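Local coordinates for protein acetyltransferase (PDB 3JVN) that probably transfers acyl groups, most likely acetyl from acetyl-CoA, to an acceptor not yet identified, as a member of the GNAT family, at residues A61-V66 and K98-E103. Residues are numbered along the deposited sequence; the frame is centred on the assembly and turned at random.
Sequences AEMDDV and KEYRRE
M63 and Y100 make most of this small apolar contact. M63 is a selenomethionine, with SE in place of sulfur. Its methyl CE meets the edge of the Y100 ring, close to the ring plane, and lies 3.4 Å from CE1 of Y100. CG of M63 is a looser neighbour, 4.0 Å from the same CE1 of Y100, and lies toward the hydroxyl end of the ring. M63 has CG opposite the backbone N (chi1 -177°), which sends the chain out from the turn toward Y100. The chain bends at chi2 (54°), which carries SE off the ring, and again at chi3 (97°), which brings CE back to the ring edge.

E103 adds a second, lighter touch. Its extended side chain approaches M63 from the opposite direction to that of M63 itself. OE1 of E103 comes to 3.7 Å from CE of M63. The methyl thus touches an aromatic edge and a carboxylate oxygen, roughly at right angles. This is van der Waals contact only.

The two backbones stay apart, with CA of M63 and CA of Y100 9.6 Å from each other. The turn after strand 56-62 is closed by a backbone hydrogen bond of 3.2 Å from N of M63 to O of V66. I68 of strand 67-79 touches both M63 and Y100 and links them to the sheet. On the other loop, R101 gives NH1 to the carbonyl of I96.

The contact lies at the surface and buries 132 Å² in all. It joins the hairpin turn between strands 56-62 and 67-79 to the loop from strand 86-96 into helix 105-118. R101, R102 and E103 fit the start of the Arg-x-x-Gly-x-Gly/Ala signature of the GNAT fold, whose loop and following helix start typically receive the acetyl-CoA pyrophosphate.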
loop_
_atom_site.group_PDB
_atom_site.type_symbol
_atom_site.label_atom_id
_atom_site.label_comp_id
_atom_site.label_asym_id
_atom_site.label_seq_id
_atom_site.Cartn_x
_atom_site.Cartn_y
_atom_site.Cartn_z
ATOM N N ALA A 61 21.025 -16.436 6.373
ATOM C CA ALA A 61 21.350 -16.950 7.699
ATOM C C ALA A 61 22.472 -17.973 7.487
ATOM O O ALA A 61 22.272 -18.983 6.810
ATOM C CB ALA A 61 20.131 -17.620 8.317
ATOM N N GLU A 62 23.650 -17.703 8.045
ATOM C CA GLU A 62 24.795 -18.600 7.895
ATOM C C GLU A 62 25.077 -19.276 9.230
ATOM O O GLU A 62 25.323 -18.606 10.233
ATOM C CB GLU A 62 26.029 -17.802 7.429
ATOM C CG GLU A 62 26.852 -18.454 6.305
ATOM C CD GLU A 62 27.941 -17.535 5.751
ATOM O OE1 GLU A 62 28.579 -17.901 4.739
ATOM O OE2 GLU A 62 28.169 -16.449 6.328
HETATM N N MSE A 63 25.029 -20.602 9.247
HETATM C CA MSE A 63 25.285 -21.339 10.476
HETATM C C MSE A 63 26.788 -21.483 10.703
HETATM O O MSE A 63 27.387 -20.715 11.458
HETATM C CB MSE A 63 24.626 -22.720 10.426
HETATM C CG MSE A 63 24.782 -23.526 11.710
HETATM SE SE MSE A 63 24.185 -22.560 13.288
HETATM C CE MSE A 63 22.394 -23.290 13.457
ATOM N N ASP A 64 27.392 -22.466 10.042
ATOM C CA ASP A 64 28.825 -22.702 10.180
ATOM C C ASP A 64 29.575 -21.949 9.089
ATOM O O ASP A 64 30.348 -21.032 9.364
ATOM C CB ASP A 64 29.121 -24.203 10.090
ATOM C CG ASP A 64 29.654 -24.769 11.396
ATOM O OD1 ASP A 64 30.764 -24.361 11.797
ATOM O OD2 ASP A 64 28.963 -25.605 12.024
ATOM N N ASP A 65 29.334 -22.357 7.849
ATOM C CA ASP A 65 29.944 -21.732 6.683
ATOM C C ASP A 65 28.999 -22.003 5.527
ATOM O O ASP A 65 29.326 -21.762 4.365
ATOM C CB ASP A 65 31.314 -22.345 6.383
ATOM C CG ASP A 65 32.462 -21.386 6.668
ATOM O OD1 ASP A 65 32.442 -20.257 6.118
ATOM O OD2 ASP A 65 33.383 -21.764 7.432
ATOM N N VAL A 66 27.826 -22.524 5.870
ATOM C CA VAL A 66 26.797 -22.847 4.893
ATOM C C VAL A 66 25.539 -21.996 5.130
ATOM O O VAL A 66 25.129 -21.762 6.269
ATOM C CB VAL A 66 26.445 -24.364 4.954
ATOM C CG1 VAL A 66 26.053 -24.756 6.373
ATOM C CG2 VAL A 66 25.318 -24.692 3.982
ATOM N N LYS A 98 14.699 -27.457 5.804
ATOM C CA LYS A 98 13.775 -28.256 6.612
ATOM C C LYS A 98 14.475 -28.772 7.871
ATOM O O LYS A 98 13.833 -29.115 8.864
ATOM C CB LYS A 98 13.217 -29.427 5.778
ATOM C CG LYS A 98 12.426 -28.981 4.524
ATOM C CD LYS A 98 11.473 -30.065 3.965
ATOM C CE LYS A 98 10.332 -30.397 4.956
ATOM N NZ LYS A 98 9.322 -31.439 4.513
ATOM N N GLU A 99 15.802 -28.784 7.835
ATOM C CA GLU A 99 16.595 -29.251 8.962
ATOM C C GLU A 99 16.843 -28.142 9.990
ATOM O O GLU A 99 17.258 -28.414 11.119
ATOM C CB GLU A 99 17.928 -29.785 8.445
ATOM C CG GLU A 99 18.786 -30.449 9.496
ATOM C CD GLU A 99 20.226 -30.552 9.066
ATOM O OE1 GLU A 99 20.478 -31.162 8.005
ATOM O OE2 GLU A 99 21.097 -30.015 9.782
ATOM N N TYR A 100 16.580 -26.896 9.605
ATOM C CA TYR A 100 16.803 -25.770 10.507
ATOM C C TYR A 100 15.562 -24.970 10.908
ATOM O O TYR A 100 15.675 -23.912 11.541
ATOM C CB TYR A 100 17.847 -24.836 9.898
ATOM C CG TYR A 100 19.250 -25.390 9.964
ATOM C CD1 TYR A 100 20.114 -25.027 10.995
ATOM C CD2 TYR A 100 19.706 -26.302 9.011
ATOM C CE1 TYR A 100 21.400 -25.558 11.078
ATOM C CE2 TYR A 100 20.990 -26.843 9.085
ATOM C CZ TYR A 100 21.829 -26.463 10.123
ATOM O OH TYR A 100 23.095 -26.991 10.208
ATOM N N ARG A 101 14.382 -25.460 10.547
ATOM C CA ARG A 101 13.153 -24.765 10.914
ATOM C C ARG A 101 12.891 -24.966 12.406
ATOM O O ARG A 101 13.576 -25.754 13.060
ATOM C CB ARG A 101 11.970 -25.281 10.087
ATOM C CG ARG A 101 11.728 -24.480 8.822
ATOM C CD ARG A 101 12.179 -25.200 7.561
ATOM N NE ARG A 101 11.137 -26.054 7.001
ATOM C CZ ARG A 101 11.072 -26.391 5.717
ATOM N NH1 ARG A 101 11.987 -25.943 4.870
ATOM N NH2 ARG A 101 10.093 -27.171 5.270
ATOM N N ARG A 102 11.905 -24.252 12.945
ATOM C CA ARG A 102 11.584 -24.366 14.365
ATOM C C ARG A 102 12.801 -23.996 15.213
ATOM O O ARG A 102 13.032 -24.579 16.273
ATOM C CB ARG A 102 11.150 -25.799 14.699
ATOM C CG ARG A 102 9.661 -26.072 14.563
ATOM C CD ARG A 102 8.926 -25.754 15.862
ATOM N NE ARG A 102 9.146 -24.377 16.299
ATOM C CZ ARG A 102 8.658 -23.855 17.422
ATOM N NH1 ARG A 102 7.914 -24.591 18.239
ATOM N NH2 ARG A 102 8.915 -22.590 17.725
ATOM N N GLU A 103 13.579 -23.024 14.747
ATOM C CA GLU A 103 14.771 -22.603 15.476
ATOM C C GLU A 103 14.889 -21.080 15.568
ATOM O O GLU A 103 15.913 -20.551 16.006
ATOM C CB GLU A 103 16.011 -23.202 14.806
ATOM C CG GLU A 103 17.310 -23.048 15.582
ATOM C CD GLU A 103 18.360 -24.040 15.126
ATOM O OE1 GLU A 103 19.492 -24.011 15.659
ATOM O OE2 GLU A 103 18.044 -24.859 14.233
#